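Local atomic coordinates of UDP-N-acetylglucosamine 3-dehydrogenase (Acidithiobacillus ferrooxidans, PDB entry 7BVJ), a protein that catalyses the NAD(+)-dependent oxidation of the glucosamine 3-position of UDP-N-acetylglucosamine to a ketone, a step on the way to lipid A. Residues Y139-R144 / R221-W226; M194-M199 / V206-A211; Q227-S232 / L240-R245. One frame throughout, in Å; residues are numbered along the deposited sequence. Where two conformers were deposited one is given.

Contact 1: Y139-R144 / R221-W226; sequences YLEAER and RMRIFW. With F8U ((2R,3R)-2,3-bis(oxidanyl)butane-1,4-disulfonic acid), chain F.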
loop_
_atom_site.group_PDB
_atom_site.type_symbol
_atom_site.label_atom_id
_atom_site.label_comp_id
_atom_site.label_asym_id
_atom_site.label_seq_id
_atom_site.Cartn_x
_atom_site.Cartn_y
_atom_site.Cartn_z
ATOM N N TYR A 139 4.063 7.978 19.155
ATOM C CA TYR A 139 4.590 6.619 19.060
ATOM C C TYR A 139 3.626 5.733 18.277
ATOM O O TYR A 139 2.412 5.817 18.471
ATOM C CB TYR A 139 4.831 6.063 20.473
ATOM C CG TYR A 139 5.317 4.631 20.573
ATOM C CD1 TYR A 139 6.506 4.227 19.986
ATOM C CD2 TYR A 139 4.595 3.694 21.293
ATOM C CE1 TYR A 139 6.943 2.915 20.084
ATOM C CE2 TYR A 139 5.016 2.399 21.401
ATOM C CZ TYR A 139 6.196 2.007 20.800
ATOM O OH TYR A 139 6.612 0.696 20.936
ATOM N N LEU A 140 4.156 4.888 17.379
ATOM C CA LEU A 140 3.347 3.874 16.697
ATOM C C LEU A 140 3.982 2.492 16.882
ATOM O O LEU A 140 5.197 2.330 16.739
ATOM C CB LEU A 140 3.187 4.136 15.188
ATOM C CG LEU A 140 2.891 5.502 14.599
ATOM C CD1 LEU A 140 4.187 6.281 14.468
ATOM C CD2 LEU A 140 2.239 5.356 13.235
ATOM N N GLU A 141 3.141 1.502 17.185
ATOM C CA GLU A 141 3.542 0.123 17.418
ATOM C C GLU A 141 2.656 -0.747 16.536
ATOM O O GLU A 141 1.435 -0.726 16.690
ATOM C CB GLU A 141 3.343 -0.235 18.888
ATOM C CG GLU A 141 4.370 -1.114 19.488
ATOM C CD GLU A 141 4.213 -1.212 20.999
ATOM O OE1 GLU A 141 3.081 -1.458 21.476
ATOM O OE2 GLU A 141 5.226 -1.040 21.704
ATOM N N ALA A 142 3.242 -1.516 15.622
ATOM C CA ALA A 142 2.400 -2.258 14.685
ATOM C C ALA A 142 2.904 -3.680 14.494
ATOM O O ALA A 142 4.103 -3.960 14.631
ATOM C CB ALA A 142 2.283 -1.544 13.312
ATOM N N GLU A 143 1.956 -4.576 14.181
ATOM C CA GLU A 143 2.235 -5.974 13.852
ATOM C C GLU A 143 1.493 -6.374 12.580
ATOM O O GLU A 143 0.270 -6.202 12.486
ATOM C CB GLU A 143 1.836 -6.922 14.994
ATOM C CG GLU A 143 2.456 -6.595 16.331
ATOM C CD GLU A 143 1.712 -7.247 17.473
ATOM O OE1 GLU A 143 2.046 -8.408 17.819
ATOM O OE2 GLU A 143 0.785 -6.595 18.008
ATOM N N ARG A 144 2.227 -6.919 11.609
ATOM C CA ARG A 144 1.641 -7.474 10.388
ATOM C C ARG A 144 2.197 -8.887 10.216
ATOM O O ARG A 144 3.305 -9.071 9.709
ATOM C CB ARG A 144 1.948 -6.603 9.181
ATOM C CG ARG A 144 0.988 -6.774 8.033
ATOM C CD ARG A 144 1.054 -5.568 7.092
ATOM N NE ARG A 144 0.473 -4.360 7.684
ATOM C CZ ARG A 144 -0.796 -3.978 7.528
ATOM N NH1 ARG A 144 -1.633 -4.717 6.800
ATOM N NH2 ARG A 144 -1.229 -2.857 8.098
ATOM N N ARG A 221 -2.444 -5.409 13.304
ATOM C CA ARG A 221 -2.822 -4.497 14.370
ATOM C C ARG A 221 -1.864 -3.314 14.422
ATOM O O ARG A 221 -0.712 -3.403 13.978
ATOM C CB ARG A 221 -2.872 -5.240 15.704
ATOM C CG ARG A 221 -3.953 -6.335 15.719
ATOM C CD ARG A 221 -4.180 -6.928 17.101
ATOM N NE ARG A 221 -2.931 -7.242 17.787
ATOM C CZ ARG A 221 -2.430 -8.468 17.922
ATOM N NH1 ARG A 221 -3.071 -9.514 17.409
ATOM N NH2 ARG A 221 -1.283 -8.645 18.568
ATOM N N MET A 222 -2.372 -2.189 14.938
ATOM C CA MET A 222 -1.562 -0.991 15.158
ATOM C C MET A 222 -2.079 -0.244 16.375
ATOM O O MET A 222 -3.250 0.149 16.423
ATOM C CB MET A 222 -1.564 -0.053 13.949
ATOM C CG MET A 222 -0.679 1.197 14.150
ATOM S SD MET A 222 -0.635 2.298 12.710
ATOM C CE MET A 222 0.559 1.449 11.700
ATOM N N ARG A 223 -1.204 -0.025 17.344
ATOM C CA ARG A 223 -1.477 0.872 18.447
ATOM C C ARG A 223 -0.749 2.193 18.204
ATOM O O ARG A 223 0.376 2.221 17.688
ATOM C CB ARG A 223 -1.067 0.220 19.771
ATOM C CG ARG A 223 -2.008 -0.933 20.131
ATOM C CD ARG A 223 -1.484 -1.829 21.253
ATOM N NE ARG A 223 -0.217 -2.484 20.918
ATOM C CZ ARG A 223 -0.092 -3.568 20.147
ATOM N NH1 ARG A 223 -1.154 -4.157 19.604
ATOM N NH2 ARG A 223 1.105 -4.062 19.917
ATOM N N ILE A 224 -1.432 3.293 18.514
ATOM C CA ILE A 224 -0.979 4.637 18.192
ATOM C C ILE A 224 -1.131 5.499 19.439
ATOM O O ILE A 224 -2.197 5.508 20.067
ATOM C CB ILE A 224 -1.778 5.220 17.017
ATOM C CG1 ILE A 224 -1.852 4.211 15.855
ATOM C CG2 ILE A 224 -1.192 6.530 16.593
ATOM C CD1 ILE A 224 -2.576 4.737 14.637
ATOM N N PHE A 225 -0.070 6.218 19.798
ATOM C CA PHE A 225 -0.012 7.010 21.019
ATOM C C PHE A 225 0.235 8.472 20.671
ATOM O O PHE A 225 1.264 8.815 20.066
ATOM C CB PHE A 225 1.094 6.507 21.956
ATOM C CG PHE A 225 0.942 5.072 22.391
ATOM C CD1 PHE A 225 0.481 4.763 23.665
ATOM C CD2 PHE A 225 1.291 4.026 21.536
ATOM C CE1 PHE A 225 0.349 3.431 24.063
ATOM C CE2 PHE A 225 1.162 2.701 21.935
ATOM C CZ PHE A 225 0.689 2.409 23.197
ATOM N N TRP A 226 -0.712 9.322 21.063
ATOM C CA TRP A 226 -0.549 10.763 21.137
ATOM C C TRP A 226 -0.374 11.146 22.599
ATOM O O TRP A 226 -0.475 10.313 23.501
ATOM C CB TRP A 226 -1.752 11.499 20.537
ATOM C CG TRP A 226 -1.986 11.277 19.069
ATOM C CD1 TRP A 226 -1.587 12.090 18.043
ATOM C CD2 TRP A 226 -2.702 10.195 18.464
ATOM N NE1 TRP A 226 -1.992 11.571 16.844
ATOM C CE2 TRP A 226 -2.684 10.410 17.072
ATOM C CE3 TRP A 226 -3.342 9.053 18.964
ATOM C CZ2 TRP A 226 -3.290 9.531 16.170
ATOM C CZ3 TRP A 226 -3.941 8.194 18.083
ATOM C CH2 TRP A 226 -3.927 8.438 16.691
HETATM C C01 F8U F . -0.875 -4.764 23.709
HETATM C C02 F8U F . -2.018 -5.745 24.000
HETATM C C03 F8U F . -3.427 -5.412 23.514
HETATM C C04 F8U F . -3.749 -3.956 23.234
HETATM O O06 F8U F . -6.479 -4.708 23.103
HETATM O O07 F8U F . -6.057 -2.468 23.314
HETATM O O08 F8U F . -5.545 -3.718 21.257
HETATM O O09 F8U F . -4.302 -5.825 24.498
HETATM O O10 F8U F . -1.732 -6.945 23.365
HETATM O O12 F8U F . 0.154 -3.427 25.963
HETATM O O13 F8U F . -0.382 -2.056 24.232
HETATM O O14 F8U F . -2.252 -3.194 25.353
HETATM S S05 F8U F . -5.478 -3.688 22.702
HETATM S S11 F8U F . -0.843 -3.342 24.859
#
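Tyr139 to Glu143 pair with Phe225 to Arg221 as antiparallel strands, axes 4.6 Å apart and directions 175° from one another, with both backbone bonds made at each of the pairs Tyr139-Phe225, Glu141-Arg223 and Glu143-Arg221. The side chains of those three pairs share one face of the sheet, and four of them form a salt-bridge network. Glu143 OE2 stands between two arginines: it receives Arg223 NH2 at 3.2 Å and, by a weak, bent bond, Arg221 NH2 at 3.0 Å. Glu143 OE2 lies in the guanidinium plane of Arg223, while Arg223 NH2 meets that oxygen from above the carboxylate plane. A second, long and weak salt bridge runs from Arg223 NE to Glu141 OE1 at 3.5 Å. Arg223 has its CG beside the backbone N, and a bend at chi3 (-61°) brings the guanidinium edge to both glutamates, while C01 of the bound disulfonate F8U lies over one face. An alanine in place of Arg223 would probably leave Glu141 without its mate across the strands, Glu143 with the weak Arg221 bond alone, and the ligand without the flat group beneath C01. Further along, the side chains of Tyr139 and Phe225 lie side by side, their rings oblique with planes 40° apart, and CD2 of Tyr139 touches CD2 of Phe225 at 3.3 Å. On the reverse face the contact is apolar: Met222 CE rests 3.8 Å from Ala142 CB. That face packs on helix 157-173, where Ala142 and Met222 touch Asp165 and Leu140 touches Thr169, while strands 206-215 and 229-234 flank the pair in the mixed sheet.

Contact 2: M194-M199 / V206-A211; sequences MATAWM and VANLAA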
loop_
_atom_site.group_PDB
_atom_site.type_symbol
_atom_site.label_atom_id
_atom_site.label_comp_id
_atom_site.label_asym_id
_atom_site.label_seq_id
_atom_site.Cartn_x
_atom_site.Cartn_y
_atom_site.Cartn_z
ATOM N N MET A 194 10.931 -13.024 9.709
ATOM C CA MET A 194 10.303 -12.003 10.527
ATOM C C MET A 194 11.307 -10.881 10.706
ATOM O O MET A 194 12.511 -11.112 10.731
ATOM C CB MET A 194 9.864 -12.560 11.881
ATOM C CG MET A 194 10.806 -13.635 12.384
ATOM S SD MET A 194 10.370 -14.297 13.995
ATOM C CE MET A 194 9.111 -15.482 13.523
ATOM N N ALA A 195 10.808 -9.662 10.778
ATOM C CA ALA A 195 11.676 -8.528 11.026
ATOM C C ALA A 195 10.945 -7.544 11.923
ATOM O O ALA A 195 9.717 -7.549 12.025
ATOM C CB ALA A 195 12.130 -7.852 9.727
ATOM N N THR A 196 11.731 -6.728 12.610
ATOM C CA THR A 196 11.186 -5.676 13.446
ATOM C C THR A 196 12.108 -4.483 13.314
ATOM O O THR A 196 13.333 -4.624 13.431
ATOM C CB THR A 196 11.047 -6.127 14.899
ATOM O OG1 THR A 196 10.083 -7.186 14.952
ATOM C CG2 THR A 196 10.572 -4.972 15.793
ATOM N N ALA A 197 11.516 -3.335 12.996
ATOM C CA ALA A 197 12.248 -2.095 12.832
ATOM C C ALA A 197 11.837 -1.101 13.907
ATOM O O ALA A 197 10.691 -1.098 14.374
ATOM C CB ALA A 197 12.018 -1.484 11.448
ATOM N N TRP A 198 12.795 -0.249 14.263
ATOM C CA TRP A 198 12.676 0.799 15.266
ATOM C C TRP A 198 13.191 2.061 14.590
ATOM O O TRP A 198 14.401 2.198 14.339
ATOM C CB TRP A 198 13.490 0.440 16.514
ATOM C CG TRP A 198 13.453 1.448 17.601
ATOM C CD1 TRP A 198 14.171 2.607 17.669
ATOM C CD2 TRP A 198 12.653 1.398 18.786
ATOM N NE1 TRP A 198 13.872 3.272 18.814
ATOM C CE2 TRP A 198 12.949 2.550 19.528
ATOM C CE3 TRP A 198 11.725 0.480 19.295
ATOM C CZ2 TRP A 198 12.345 2.823 20.761
ATOM C CZ3 TRP A 198 11.123 0.752 20.515
ATOM C CH2 TRP A 198 11.442 1.915 21.239
ATOM N N MET A 199 12.261 2.937 14.230
ATOM C CA MET A 199 12.492 4.070 13.352
ATOM C C MET A 199 12.250 5.346 14.143
ATOM O O MET A 199 11.199 5.501 14.766
ATOM C CB MET A 199 11.554 4.010 12.132
ATOM C CG MET A 199 11.784 5.085 11.074
ATOM S SD MET A 199 10.840 4.862 9.520
ATOM C CE MET A 199 12.039 4.060 8.458
ATOM N N VAL A 206 8.610 7.858 17.152
ATOM C CA VAL A 206 9.240 6.543 17.078
ATOM C C VAL A 206 8.201 5.558 16.559
ATOM O O VAL A 206 7.059 5.555 17.026
ATOM C CB VAL A 206 9.792 6.094 18.450
ATOM C CG1 VAL A 206 10.201 4.592 18.436
ATOM C CG2 VAL A 206 10.972 6.965 18.868
ATOM N N ALA A 207 8.597 4.739 15.588
ATOM C CA ALA A 207 7.767 3.667 15.045
ATOM C C ALA A 207 8.445 2.332 15.303
ATOM O O ALA A 207 9.616 2.160 14.972
ATOM C CB ALA A 207 7.533 3.838 13.537
ATOM N N ASN A 208 7.696 1.380 15.853
ATOM C CA ASN A 208 8.199 0.072 16.263
ATOM C C ASN A 208 7.351 -0.959 15.521
ATOM O O ASN A 208 6.269 -1.325 15.991
ATOM C CB ASN A 208 8.112 -0.068 17.825
ATOM C CG ASN A 208 8.298 -1.491 18.305
ATOM O OD1 ASN A 208 8.818 -2.348 17.581
ATOM N ND2 ASN A 208 7.874 -1.754 19.535
ATOM N N LEU A 209 7.846 -1.420 14.365
ATOM C CA LEU A 209 7.045 -2.110 13.358
ATOM C C LEU A 209 7.525 -3.540 13.163
ATOM O O LEU A 209 8.676 -3.763 12.773
ATOM C CB LEU A 209 7.111 -1.372 12.019
ATOM C CG LEU A 209 6.860 0.132 12.114
ATOM C CD1 LEU A 209 6.848 0.732 10.713
ATOM C CD2 LEU A 209 5.526 0.343 12.810
ATOM N N ALA A 210 6.632 -4.502 13.373
ATOM C CA ALA A 210 6.954 -5.915 13.247
ATOM C C ALA A 210 6.216 -6.523 12.059
ATOM O O ALA A 210 5.076 -6.153 11.764
ATOM C CB ALA A 210 6.608 -6.665 14.540
ATOM N N ALA A 211 6.874 -7.447 11.367
ATOM C CA ALA A 211 6.233 -8.162 10.276
ATOM C C ALA A 211 6.757 -9.593 10.246
ATOM O O ALA A 211 7.922 -9.835 10.552
ATOM C CB ALA A 211 6.474 -7.461 8.929
#
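Trp198 and Val206 meet near the turn of a beta hairpin, strands 194-201 and 206-215, which belongs to the large mixed sheet in the C-terminal domain of this Gfo/Idh/MocA-family enzyme. Backbone hydrogen bonds set the register. Ala195 with Ala211, Ala197 with Leu209 and Met199 with Ala207 are hydrogen-bonded pairs, each closed by two N-H to O bonds of 2.8 to 2.9 Å between N of one residue and O of the other; Thr196-Ala210 and Trp198-Asn208 are the non-hydrogen-bonded pairs between them. The strands run 172° apart in direction, and CA-H...O contacts, such as Thr196 CA to Leu209 O at 3.2 Å, supplement the ladder.

Apolar packing differs between the two faces. Ala195, Ala197, Met199, Ala207, Leu209 and Ala211 turn their side chains to the buried face, which is rich in alanine and packs against two helices: Ala195, Ala197 and Met199 touch helix 290-312, and Ala195, Ala207 and Leu209 touch helix 157-173. Across the hairpin on this face, Met199 CB and Ala207 CB lie 4.3 Å apart.

The other face carries the polar Thr196 and Asn208 beside Trp198 and Ala210. Asn208 uses ND2 for a hydrogen bond to Tyr139 OH on the adjoining strand, while its OD1 packs 3.6 Å from Thr196 CG2.

The aromatic contact is a CH-pi interaction. With its CG anti to the backbone N (chi1 179°), Trp198 brings the end of its indole over the partner strand, where CB of Asn208 approaches CE3 at 3.9 Å. Over one face of the indole sits Val206 CG1, 3.8 Å from the centroid of the six-membered ring and 22° off the ring normal.

Contact 3: Q227-S232 / L240-R245; sequences QDRYAS and LHIYHR. With F8U ((2R,3R)-2,3-bis(oxidanyl)butane-1,4-disulfonic acid), chain F.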
loop_
_atom_site.group_PDB
_atom_site.type_symbol
_atom_site.label_atom_id
_atom_site.label_comp_id
_atom_site.label_asym_id
_atom_site.label_seq_id
_atom_site.Cartn_x
_atom_site.Cartn_y
_atom_site.Cartn_z
ATOM N N GLN A 227 -0.130 12.437 22.836
ATOM C CA GLN A 227 0.041 12.918 24.204
ATOM C C GLN A 227 -1.213 12.732 25.050
ATOM O O GLN A 227 -1.116 12.646 26.279
ATOM C CB GLN A 227 0.435 14.392 24.178
ATOM C CG GLN A 227 1.143 14.867 25.415
ATOM C CD GLN A 227 2.263 15.826 25.089
ATOM O OE1 GLN A 227 2.691 15.931 23.933
ATOM N NE2 GLN A 227 2.753 16.530 26.103
ATOM N N ASP A 228 -2.391 12.666 24.434
ATOM C CA ASP A 228 -3.620 12.578 25.209
ATOM C C ASP A 228 -4.567 11.495 24.721
ATOM O O ASP A 228 -5.718 11.464 25.172
ATOM C CB ASP A 228 -4.344 13.926 25.209
ATOM C CG ASP A 228 -3.608 14.971 26.007
ATOM O OD1 ASP A 228 -3.297 14.698 27.194
ATOM O OD2 ASP A 228 -3.329 16.055 25.441
ATOM N N ARG A 229 -4.122 10.602 23.833
ATOM C CA ARG A 229 -5.008 9.602 23.251
ATOM C C ARG A 229 -4.249 8.311 23.000
ATOM O O ARG A 229 -3.026 8.306 22.838
ATOM C CB ARG A 229 -5.623 10.065 21.926
ATOM C CG ARG A 229 -6.885 10.854 22.078
ATOM C CD ARG A 229 -7.081 11.841 20.950
ATOM N NE ARG A 229 -7.567 13.130 21.458
ATOM C CZ ARG A 229 -8.739 13.314 22.071
ATOM N NH1 ARG A 229 -9.576 12.297 22.264
ATOM N NH2 ARG A 229 -9.075 14.526 22.502
ATOM N N TYR A 230 -5.004 7.220 22.942
ATOM C CA TYR A 230 -4.471 5.931 22.521
ATOM C C TYR A 230 -5.454 5.290 21.554
ATOM O O TYR A 230 -6.605 5.048 21.916
ATOM C CB TYR A 230 -4.217 5.047 23.739
ATOM C CG TYR A 230 -4.168 3.547 23.533
ATOM C CD1 TYR A 230 -5.295 2.762 23.752
ATOM C CD2 TYR A 230 -2.978 2.907 23.203
ATOM C CE1 TYR A 230 -5.255 1.386 23.607
ATOM C CE2 TYR A 230 -2.924 1.526 23.058
ATOM C CZ TYR A 230 -4.065 0.768 23.264
ATOM O OH TYR A 230 -4.026 -0.602 23.128
ATOM N N ALA A 231 -5.016 5.030 20.331
ATOM C CA ALA A 231 -5.840 4.365 19.328
ATOM C C ALA A 231 -5.326 2.947 19.105
ATOM O O ALA A 231 -4.134 2.743 18.856
ATOM C CB ALA A 231 -5.835 5.146 18.015
ATOM N N SER A 232 -6.223 1.969 19.198
ATOM C CA SER A 232 -5.918 0.581 18.880
ATOM C C SER A 232 -6.748 0.189 17.660
ATOM O O SER A 232 -7.977 0.328 17.674
ATOM C CB SER A 232 -6.202 -0.328 20.079
ATOM O OG SER A 232 -5.747 -1.652 19.853
ATOM N N LEU A 240 -11.780 -0.227 15.779
ATOM C CA LEU A 240 -10.976 0.893 16.252
ATOM C C LEU A 240 -11.436 1.319 17.642
ATOM O O LEU A 240 -12.635 1.495 17.880
ATOM C CB LEU A 240 -11.051 2.075 15.272
ATOM C CG LEU A 240 -10.691 3.475 15.778
ATOM C CD1 LEU A 240 -9.227 3.566 16.152
ATOM C CD2 LEU A 240 -11.014 4.489 14.720
ATOM N N HIS A 241 -10.482 1.481 18.557
ATOM C CA HIS A 241 -10.763 1.912 19.923
ATOM C C HIS A 241 -9.871 3.087 20.276
ATOM O O HIS A 241 -8.665 3.040 20.032
ATOM C CB HIS A 241 -10.542 0.781 20.924
ATOM C CG HIS A 241 -11.629 -0.238 20.909
ATOM N ND1 HIS A 241 -12.706 -0.186 21.767
ATOM C CD2 HIS A 241 -11.834 -1.309 20.108
ATOM C CE1 HIS A 241 -13.514 -1.202 21.513
ATOM N NE2 HIS A 241 -13.014 -1.893 20.505
ATOM N N ILE A 242 -10.460 4.125 20.863
ATOM C CA ILE A 242 -9.744 5.344 21.222
ATOM C C ILE A 242 -9.946 5.589 22.705
ATOM O O ILE A 242 -11.084 5.704 23.171
ATOM C CB ILE A 242 -10.222 6.548 20.400
ATOM C CG1 ILE A 242 -10.062 6.256 18.912
ATOM C CG2 ILE A 242 -9.467 7.808 20.786
ATOM C CD1 ILE A 242 -10.647 7.337 18.017
ATOM N N TYR A 243 -8.850 5.667 23.446
ATOM C CA TYR A 243 -8.893 5.921 24.875
ATOM C C TYR A 243 -8.458 7.358 25.118
ATOM O O TYR A 243 -7.447 7.804 24.559
ATOM C CB TYR A 243 -7.990 4.961 25.662
ATOM C CG TYR A 243 -8.302 3.471 25.544
ATOM C CD1 TYR A 243 -9.174 2.984 24.569
ATOM C CD2 TYR A 243 -7.708 2.548 26.403
ATOM C CE1 TYR A 243 -9.447 1.628 24.450
ATOM C CE2 TYR A 243 -7.981 1.182 26.297
ATOM C CZ TYR A 243 -8.856 0.731 25.317
ATOM O OH TYR A 243 -9.149 -0.613 25.187
ATOM N N HIS A 244 -9.213 8.053 25.959
ATOM C CA HIS A 244 -8.786 9.395 26.429
ATOM C C HIS A 244 -8.995 9.445 27.941
ATOM O O HIS A 244 -9.838 8.722 28.431
ATOM C CB HIS A 244 -9.456 10.543 25.675
ATOM C CG HIS A 244 -10.827 10.228 25.211
ATOM N ND1 HIS A 244 -11.146 10.164 23.876
ATOM C CD2 HIS A 244 -11.952 9.954 25.897
ATOM C CE1 HIS A 244 -12.408 9.834 23.754
ATOM N NE2 HIS A 244 -12.928 9.714 24.984
ATOM N N ARG A 245 -8.353 10.388 28.610
ATOM C CA ARG A 245 -8.487 10.488 30.068
ATOM C C ARG A 245 -9.910 10.917 30.443
ATOM O O ARG A 245 -10.368 11.995 30.047
ATOM C CB ARG A 245 -7.442 11.454 30.630
ATOM C CG ARG A 245 -6.022 11.107 30.185
ATOM C CD ARG A 245 -4.949 11.948 30.876
ATOM N NE ARG A 245 -4.051 12.585 29.907
ATOM C CZ ARG A 245 -2.736 12.376 29.839
ATOM N NH1 ARG A 245 -2.005 13.009 28.927
ATOM N NH2 ARG A 245 -2.150 11.541 30.689
HETATM C C01 F8U F . -0.875 -4.764 23.709
HETATM C C02 F8U F . -2.018 -5.745 24.000
HETATM C C03 F8U F . -3.427 -5.412 23.514
HETATM C C04 F8U F . -3.749 -3.956 23.234
HETATM O O06 F8U F . -6.479 -4.708 23.103
HETATM O O07 F8U F . -6.057 -2.468 23.314
HETATM O O08 F8U F . -5.545 -3.718 21.257
HETATM O O09 F8U F . -4.302 -5.825 24.498
HETATM O O10 F8U F . -1.732 -6.945 23.365
HETATM O O12 F8U F . 0.154 -3.427 25.963
HETATM O O13 F8U F . -0.382 -2.056 24.232
HETATM O O14 F8U F . -2.252 -3.194 25.353
HETATM S S05 F8U F . -5.478 -3.688 22.702
HETATM S S11 F8U F . -0.843 -3.342 24.859
HETATM O O HOH W 1 -7.237 12.624 27.473
#
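The beta hairpin of strands 229-234 and 239-245 supplies two of the residues that hold the disulfonate F8U, and its strands meet through Tyr230 and Tyr243. These form an edge-to-face pair: the CD1 edge of Tyr230 is directed at the face of Tyr243, with Tyr230 CD1 3.6 Å from Tyr243 CG, and the ring planes stand 65° apart. The two side chains lie side by side, pointing the same way. The Tyr230 OH, at the end of its ring, donates a hydrogen bond to F8U O07 at 2.8 Å. Two residues on, Ser232 has its OG anti to the backbone N (chi1 -172°), and from there OG donates a short hydrogen bond to F8U O08 at 2.5 Å. Two oxygens of one sulfonate are therefore bonded by neighbouring hydroxyls on one strand, and Arg223 of strand 219-225 completes the pocket.

In the sheet order the hairpin lies between strands 219-225 and 256-261. Its antiparallel register is fixed by paired backbone bonds at Tyr230-Tyr243 and Ser232-His241, with Ala231 and Ile242 facing each other between them. The side chains of Ala231 and Ile242 turn to the opposite face from the tyrosines, against Leu129 of helix 124-132; Leu240 CD1 joins this layer, 4.2 Å from Ala231 CB.

At the Asp228-Arg245 end of the contact a salt bridge forms. Arg245 NH1 points almost straight at Asp228 OD1, 2.7 Å away at an N-H...O angle of 176°. The bond stays in the guanidinium plane and reaches the carboxylate oxygen on its anti side, tilted out of the carboxylate plane. Beside this salt bridge a water bridges the two segments, donating to Asp228 O and accepting from Arg245 N, its oxygen 2.7 Å from that N.

All three are antiparallel pairings in one mixed sheet. Contacts 1 and 2 adjoin through parallel strands 139-147 and 206-215; contacts 1 and 3 through strands 219-225 and 229-234. Contacts 2 and 3, centres about 21 Å apart, do not touch. Each is partly buried, one face on helices: 157-173 lies against contacts 1 and 2, with 290-312 also on contact 2, and 124-132 on contact 3. The other face is charged and aromatic in contact 1, an indole with small polar groups in contact 2, tyrosines, serine and histidine in contact 3. Contacts 1 and 3 share F8U. Contact 3 is most peripheral, its centre about 25 Å from the chain's centre, against about 17 Å for the others.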